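Local atomic coordinates of IroE protein (Escherichia coli, PDB entry 2GZR), a protein that hydrolyses the trilactone of enterobactin and its glucosylated forms, prefers the iron-free siderophores, and tends to cut the ring just once, leaving linear trimers. Residues Gly147-Gly152 with Ser172-Arg177; Phe165-Ser170 with Thr196-Ile201; Tyr94-Glu99 with Arg177-Leu182. All coordinates share one frame; numbering follows the deposited sequence.

Interaction 1: residues Gly147-Gly152 with Ser172-Arg177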
# COMPACT_ATOMS: atom_id res chain seq x y z
N GLY A 147 -1.60 0.79 2.01
CA GLY A 147 -2.97 1.26 1.91
C GLY A 147 -3.39 1.91 3.22
O GLY A 147 -2.92 1.51 4.30
N HIS A 148 -4.27 2.90 3.12
CA HIS A 148 -4.77 3.63 4.29
C HIS A 148 -6.30 3.64 4.35
O HIS A 148 -6.97 3.75 3.32
CB HIS A 148 -4.22 5.06 4.28
CG HIS A 148 -4.87 5.98 5.26
ND1 HIS A 148 -6.13 6.52 5.06
CD2 HIS A 148 -4.43 6.51 6.43
CE1 HIS A 148 -6.43 7.34 6.05
NE2 HIS A 148 -5.41 7.35 6.90
N SER A 149 -6.83 3.50 5.57
CA SER A 149 -8.27 3.49 5.80
C SER A 149 -8.86 2.27 5.09
O SER A 149 -8.58 1.14 5.50
CB SER A 149 -8.89 4.79 5.28
OG SER A 149 -10.01 5.15 6.06
N TYR A 150 -9.70 2.47 4.07
CA TYR A 150 -10.25 1.33 3.32
C TYR A 150 -9.06 0.63 2.66
O TYR A 150 -9.05 -0.58 2.48
CB TYR A 150 -11.22 1.77 2.22
CG TYR A 150 -12.65 1.96 2.65
CD1 TYR A 150 -13.21 1.16 3.64
CD2 TYR A 150 -13.45 2.93 2.06
CE1 TYR A 150 -14.54 1.31 4.03
CE2 TYR A 150 -14.79 3.09 2.43
CZ TYR A 150 -15.32 2.28 3.42
OH TYR A 150 -16.63 2.43 3.83
N GLY A 151 -8.07 1.42 2.27
CA GLY A 151 -6.88 0.88 1.66
C GLY A 151 -6.20 -0.01 2.68
O GLY A 151 -5.59 -1.02 2.32
N GLY A 152 -6.32 0.37 3.96
CA GLY A 152 -5.74 -0.39 5.04
C GLY A 152 -6.33 -1.79 5.07
O GLY A 152 -5.61 -2.78 5.18
N SER A 172 -4.15 2.79 9.48
CA SER A 172 -5.47 3.21 9.97
C SER A 172 -6.61 2.42 9.34
O SER A 172 -7.59 3.00 8.90
CB SER A 172 -5.72 4.69 9.70
OG SER A 172 -4.79 5.48 10.40
N PRO A 173 -6.47 1.09 9.27
CA PRO A 173 -7.55 0.30 8.68
C PRO A 173 -8.89 0.62 9.35
O PRO A 173 -9.02 0.54 10.57
CB PRO A 173 -7.09 -1.14 8.92
CG PRO A 173 -6.26 -1.03 10.16
CD PRO A 173 -5.46 0.21 9.87
N SER A 174 -9.88 0.99 8.54
CA SER A 174 -11.19 1.33 9.07
C SER A 174 -12.04 0.08 9.25
O SER A 174 -13.07 -0.12 8.60
CB SER A 174 -11.88 2.33 8.13
OG SER A 174 -11.53 2.08 6.79
N LEU A 175 -11.58 -0.78 10.16
CA LEU A 175 -12.27 -2.03 10.45
C LEU A 175 -13.53 -1.79 11.30
O LEU A 175 -14.45 -2.60 11.30
CB LEU A 175 -11.30 -3.00 11.13
CG LEU A 175 -10.30 -2.37 12.10
CD1 LEU A 175 -11.01 -2.03 13.40
CD2 LEU A 175 -9.14 -3.32 12.36
N GLY A 176 -13.56 -0.66 12.00
CA GLY A 176 -14.71 -0.35 12.83
C GLY A 176 -15.94 0.07 12.03
O GLY A 176 -16.67 0.97 12.44
N ARG A 177 -16.17 -0.58 10.90
CA ARG A 177 -17.32 -0.25 10.07
C ARG A 177 -17.72 -1.41 9.18
O ARG A 177 -17.66 -1.31 7.95
CB ARG A 177 -17.02 0.99 9.22
CG ARG A 177 -15.76 0.88 8.39
CD ARG A 177 -15.60 2.07 7.45
NE ARG A 177 -15.73 3.35 8.13
CZ ARG A 177 -16.89 3.95 8.40
NH1 ARG A 177 -18.04 3.39 8.04
NH2 ARG A 177 -16.91 5.12 9.03
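Ser-149 and Ser-172 meet mainly through backbone atoms: the CA of Ser-149 rests on the carbonyl O of Ser-172 at 3.2 Å, a CA-H...O contact. The carbonyl of Ser-149 is approached in turn by Pro-173 and Ser-174. Ser-174 N gives Ser-149 O a weak hydrogen bond of 3.3 Å, and Pro-173 CA makes a CA-H...O contact of 3.4 Å to the same oxygen, which also takes a weak bond from Gly-152 N. With OG between its backbone N and carbonyl carbon (chi1 34°), the Ser-174 hydroxyl turns inward, placing Ser-174 OG 3.2 Å from Ser-149 C.

This is the nucleophile elbow of an alpha/beta hydrolase, a Gly-x-Ser-x-Gly turn between strand 143-148 and helix 150-161. Ser-149, the active-site serine, holds the strained backbone expected there (phi 64°, psi -114°), and its OG is hydrogen-bonded to NE2 of His-247, the second active-site residue. The tight approach is consistent with a glycine at Gly-152, since a CB there would collide with Pro-173 CA. On one flank, Ser-172 CB packs obliquely against the ring of His-148, 3.9 Å from NE2, while that nitrogen bonds to His-247 O. On another, the aliphatic part of Arg-177 crosses Tyr-150 at about a right angle, bringing CD to 3.7 Å from Tyr-150 CE1.

Interaction 2: residues Phe165-Ser170 with Thr196-Ile201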
# COMPACT_ATOMS: atom_id res chain seq x y z
N PHE A 165 3.30 -10.00 -2.80
CA PHE A 165 4.01 -9.00 -2.01
C PHE A 165 4.77 -9.58 -0.83
O PHE A 165 4.44 -10.65 -0.32
CB PHE A 165 3.01 -7.95 -1.50
CG PHE A 165 2.27 -7.25 -2.59
CD1 PHE A 165 2.85 -6.20 -3.29
CD2 PHE A 165 1.01 -7.70 -2.98
CE1 PHE A 165 2.19 -5.61 -4.37
CE2 PHE A 165 0.34 -7.12 -4.06
CZ PHE A 165 0.93 -6.07 -4.76
N ARG A 166 5.80 -8.86 -0.40
CA ARG A 166 6.62 -9.29 0.72
C ARG A 166 6.35 -8.41 1.93
O ARG A 166 6.16 -8.91 3.04
CB ARG A 166 8.10 -9.25 0.34
CG ARG A 166 8.42 -9.92 -0.99
CD ARG A 166 7.57 -11.18 -1.26
NE ARG A 166 7.58 -12.15 -0.15
CZ ARG A 166 8.66 -12.77 0.32
NH1 ARG A 166 9.85 -12.52 -0.22
NH2 ARG A 166 8.55 -13.64 1.32
N SER A 167 6.36 -7.09 1.73
CA SER A 167 6.08 -6.18 2.83
C SER A 167 4.66 -5.64 2.71
O SER A 167 4.19 -5.32 1.62
CB SER A 167 7.09 -5.03 2.85
OG SER A 167 8.33 -5.48 3.35
N TYR A 168 3.98 -5.56 3.84
CA TYR A 168 2.60 -5.09 3.87
C TYR A 168 2.42 -4.00 4.91
O TYR A 168 2.70 -4.20 6.10
CB TYR A 168 1.66 -6.26 4.16
CG TYR A 168 1.66 -7.33 3.10
CD1 TYR A 168 0.59 -7.45 2.20
CD2 TYR A 168 2.70 -8.27 3.03
CE1 TYR A 168 0.55 -8.49 1.25
CE2 TYR A 168 2.67 -9.31 2.08
CZ TYR A 168 1.60 -9.41 1.19
OH TYR A 168 1.55 -10.45 0.28
N TYR A 169 1.96 -2.84 4.45
CA TYR A 169 1.74 -1.69 5.30
C TYR A 169 0.25 -1.32 5.37
O TYR A 169 -0.29 -0.69 4.45
CB TYR A 169 2.54 -0.49 4.78
CG TYR A 169 4.04 -0.71 4.72
CD1 TYR A 169 4.85 -0.46 5.84
CD2 TYR A 169 4.66 -1.17 3.56
CE1 TYR A 169 6.23 -0.66 5.79
CE2 TYR A 169 6.05 -1.38 3.50
CZ TYR A 169 6.82 -1.11 4.63
OH TYR A 169 8.19 -1.30 4.59
N SER A 170 -0.40 -1.73 6.45
CA SER A 170 -1.82 -1.42 6.67
C SER A 170 -1.88 -0.21 7.59
O SER A 170 -1.47 -0.28 8.75
CB SER A 170 -2.55 -2.61 7.32
OG SER A 170 -3.94 -2.34 7.48
N THR A 196 6.74 -16.48 8.34
CA THR A 196 7.75 -15.47 8.02
C THR A 196 7.21 -14.15 7.47
O THR A 196 7.90 -13.13 7.51
CB THR A 196 8.77 -16.02 7.00
OG1 THR A 196 8.12 -16.23 5.74
CG2 THR A 196 9.34 -17.34 7.51
N LYS A 197 5.98 -14.16 6.97
CA LYS A 197 5.37 -12.97 6.36
C LYS A 197 5.45 -11.68 7.19
O LYS A 197 5.24 -11.69 8.40
CB LYS A 197 3.91 -13.26 6.01
CG LYS A 197 3.48 -12.72 4.64
CD LYS A 197 2.15 -13.33 4.24
CE LYS A 197 1.71 -12.91 2.84
NZ LYS A 197 0.53 -13.73 2.43
N HIS A 198 5.76 -10.58 6.51
CA HIS A 198 5.83 -9.27 7.17
C HIS A 198 4.46 -8.58 7.19
O HIS A 198 3.68 -8.70 6.25
CB HIS A 198 6.85 -8.37 6.47
CG HIS A 198 6.64 -6.91 6.74
ND1 HIS A 198 5.66 -6.17 6.11
CD2 HIS A 198 7.23 -6.07 7.62
CE1 HIS A 198 5.66 -4.94 6.59
NE2 HIS A 198 6.61 -4.85 7.51
N LEU A 199 4.18 -7.85 8.27
CA LEU A 199 2.92 -7.12 8.41
C LEU A 199 3.09 -5.97 9.38
O LEU A 199 3.27 -6.17 10.58
CB LEU A 199 1.79 -8.02 8.91
CG LEU A 199 0.50 -7.28 9.27
CD1 LEU A 199 -0.01 -6.47 8.07
CD2 LEU A 199 -0.53 -8.27 9.73
N ALA A 200 3.02 -4.76 8.86
CA ALA A 200 3.16 -3.57 9.67
C ALA A 200 1.85 -2.79 9.73
O ALA A 200 1.39 -2.23 8.72
CB ALA A 200 4.27 -2.71 9.11
N ILE A 201 1.25 -2.76 10.91
CA ILE A 201 0.01 -2.02 11.10
C ILE A 201 0.40 -0.63 11.59
O ILE A 201 1.25 -0.49 12.48
CB ILE A 201 -0.90 -2.73 12.14
CG1 ILE A 201 -1.25 -4.13 11.62
CG2 ILE A 201 -2.16 -1.91 12.37
CD1 ILE A 201 -2.08 -4.99 12.59
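A beta-alpha-beta unit, strand 167-171, helix 180-187 and strand 198-203, brings these two strands side by side as parallel neighbours in the central sheet. Their short segments run 18° apart. Two straightforward backbone bonds set the register: Ala-200 N to Tyr-168 O, 2.8 Å, and Ser-170 N to Ala-200 O, 2.9 Å. In regular parallel pairing the next bond back would take Tyr-168 N to the carbonyl of His-198, but here the imidazole steps in. With CG anti to its own backbone N (chi1 159°), the His-198 ring swings across to the partner strand, and Tyr-168 N donates to ND1 at 2.9 Å, close to the ring plane. Accepting at ND1 is consistent with a neutral ring protonated on NE2.

The same ring is packed from other directions. Ser-167 OG lies over one of its faces, offset toward the rim, and the edge of the His-198 ring points at the face of Tyr-169 in an edge-to-face pair with centroids 5.4 Å apart. On the sheet face that carries Tyr-169, Ala-200 CB touches Tyr-169 CD1 at 4.0 Å. The Tyr-168 ring lies on the opposite face of the sheet, with Ser-170; there the extended Lys-197 chain passes it and places CE 3.6 Å from Tyr-168 OH, and the ammonium NZ goes on to bond the carbonyls of Trp-159 and Ser-162.

Helix 150-161 packs on the Tyr-168 face, with Trp-159 set edge-to-face on that ring and Leu-156 against Ser-170. Strand 143-148 flanks the pair beside 167-171, strand 236-241 beside 198-203, and Tyr-169 OH is hydrogen-bonded to Asp-261 in helix 247-262.

Interaction 3: residues Tyr94-Glu99 with Arg177-Leu182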
# COMPACT_ATOMS: atom_id res chain seq x y z
N TYR A 94 -11.36 -1.69 -2.45
CA TYR A 94 -10.55 -1.97 -1.26
C TYR A 94 -11.17 -2.81 -0.14
O TYR A 94 -10.44 -3.28 0.75
CB TYR A 94 -10.06 -0.65 -0.65
CG TYR A 94 -9.31 0.28 -1.60
CD1 TYR A 94 -9.07 -0.07 -2.94
CD2 TYR A 94 -8.87 1.53 -1.16
CE1 TYR A 94 -8.41 0.80 -3.80
CE2 TYR A 94 -8.21 2.40 -2.02
CZ TYR A 94 -7.98 2.03 -3.34
OH TYR A 94 -7.34 2.91 -4.19
N THR A 95 -12.48 -2.99 -0.17
CA THR A 95 -13.15 -3.75 0.88
C THR A 95 -13.20 -5.24 0.59
O THR A 95 -13.49 -5.66 -0.53
CB THR A 95 -14.57 -3.21 1.17
OG1 THR A 95 -15.35 -3.21 -0.03
CG2 THR A 95 -14.49 -1.81 1.72
N PRO A 96 -12.90 -6.06 1.61
CA PRO A 96 -12.89 -7.52 1.50
C PRO A 96 -14.23 -8.15 1.15
O PRO A 96 -15.27 -7.77 1.68
CB PRO A 96 -12.37 -7.96 2.87
CG PRO A 96 -12.94 -6.92 3.77
CD PRO A 96 -12.65 -5.64 3.00
N ALA A 97 -14.18 -9.12 0.25
CA ALA A 97 -15.37 -9.82 -0.19
C ALA A 97 -15.91 -10.71 0.93
O ALA A 97 -17.11 -10.74 1.17
CB ALA A 97 -15.05 -10.66 -1.42
N ALA A 98 -15.01 -11.41 1.61
CA ALA A 98 -15.40 -12.30 2.71
C ALA A 98 -16.39 -11.62 3.64
O ALA A 98 -17.45 -12.18 3.94
CB ALA A 98 -14.17 -12.75 3.49
N GLU A 99 -16.05 -10.43 4.11
CA GLU A 99 -16.94 -9.68 4.99
C GLU A 99 -17.52 -8.46 4.28
O GLU A 99 -18.08 -8.58 3.19
CB GLU A 99 -16.20 -9.23 6.26
CG GLU A 99 -14.76 -8.79 6.05
CD GLU A 99 -13.77 -9.94 6.13
OE1 GLU A 99 -13.65 -10.54 7.22
OE2 GLU A 99 -13.12 -10.24 5.11
N ARG A 177 -16.17 -0.58 10.90
CA ARG A 177 -17.32 -0.25 10.07
C ARG A 177 -17.72 -1.41 9.18
O ARG A 177 -17.66 -1.31 7.95
CB ARG A 177 -17.02 0.99 9.22
CG ARG A 177 -15.76 0.88 8.39
CD ARG A 177 -15.60 2.07 7.45
NE ARG A 177 -15.73 3.35 8.13
CZ ARG A 177 -16.89 3.95 8.40
NH1 ARG A 177 -18.04 3.39 8.04
NH2 ARG A 177 -16.91 5.12 9.03
N GLY A 178 -18.15 -2.50 9.80
CA GLY A 178 -18.56 -3.67 9.06
C GLY A 178 -17.39 -4.55 8.65
O GLY A 178 -17.56 -5.48 7.86
N TYR A 179 -16.20 -4.27 9.19
CA TYR A 179 -15.02 -5.06 8.83
C TYR A 179 -14.16 -5.48 10.02
O TYR A 179 -13.02 -5.92 9.84
CB TYR A 179 -14.16 -4.31 7.81
CG TYR A 179 -14.91 -3.98 6.55
CD1 TYR A 179 -15.33 -2.67 6.28
CD2 TYR A 179 -15.27 -4.98 5.64
CE1 TYR A 179 -16.07 -2.38 5.14
CE2 TYR A 179 -16.02 -4.70 4.51
CZ TYR A 179 -16.42 -3.40 4.26
OH TYR A 179 -17.17 -3.11 3.15
N ASP A 180 -14.72 -5.36 11.22
CA ASP A 180 -14.03 -5.74 12.45
C ASP A 180 -13.54 -7.19 12.41
O ASP A 180 -12.51 -7.52 13.00
CB ASP A 180 -14.97 -5.57 13.64
CG ASP A 180 -14.98 -4.16 14.18
OD1 ASP A 180 -13.93 -3.74 14.72
OD2 ASP A 180 -16.02 -3.48 14.05
N ALA A 181 -14.30 -8.04 11.72
CA ALA A 181 -13.96 -9.45 11.61
C ALA A 181 -12.68 -9.70 10.81
O ALA A 181 -12.06 -10.75 10.93
CB ALA A 181 -15.13 -10.20 10.98
N LEU A 182 -12.29 -8.74 9.98
CA LEU A 182 -11.07 -8.89 9.20
C LEU A 182 -9.87 -9.05 10.16
O LEU A 182 -9.03 -9.93 9.98
CB LEU A 182 -10.86 -7.68 8.27
CG LEU A 182 -9.67 -7.69 7.30
CD1 LEU A 182 -9.69 -8.96 6.46
CD2 LEU A 182 -9.70 -6.46 6.40
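Packing around Tyr-179 forms one half of this contact, Glu-99 the other. Thr-95 brings CB and the methyl CG2 against the phenol end of the ring, CB lying 3.3 Å from Tyr-179 OH. Next along, the pyrrolidine of Pro-96 leans obliquely on the ring, with CG 3.6 Å from Tyr-179 CD2. That CG also reaches Leu-182 CD2 at 4.2 Å, so the proline is shared by the loop's tyrosine and the helix's first turn. Because chi1 of Tyr-179 is -59°, placing CG opposite the carbonyl carbon, the ring extends toward the 94-99 loop. Substituting alanine for Tyr-179 would probably leave Thr-95 and Pro-96 facing a gap and deprive the methylene of Glu-99 of its aromatic neighbour.

Glu-99 packs with that methylene and is polar at its end. Its CG meets the edge of the Tyr-179 ring in plane, 3.9 Å from CD2. A bend at chi2 (-88°) then carries the carboxylate to the opening of helix 180-187, where OE1 stands 3.6 Å from Leu-182 N, an amide already bonded to Tyr-179 O, whereas OE2 forms a salt bridge with Arg-185.

Around this partly buried junction, helix 150-161 touches both segments, through Leu-153 against Tyr-179 and Asp-157 beside Pro-96, while Thr-95 OG1 is hydrogen-bonded to Gly-115 N and to Ala-91 O of helix 87-93.

Overall arrangement
The three contacts differ in burial: interaction 2 is buried, interactions 1 and 3 partly so. Interaction 2 relies on strand pairing, reinforced by one imidazole. Interaction 1, at the ends of strands 143-148 and 167-171, uses a weak amide bond and CA-H...O contacts about the active-site turn. Interaction 3, farthest from the chain's centre, joins a loop to the start of helix 180-187 by apolar packing, with a salt-bridged glutamate at its side. Interactions 1 and 2 are tied through neighbouring strands and by the probable hydrogen bond of Ser-170 OG to Gly-152 O. Interactions 1 and 3 share Arg-177, and Tyr-150 packs on Thr-95. Interactions 2 and 3 do not touch; helix 180-187 connects them along the chain.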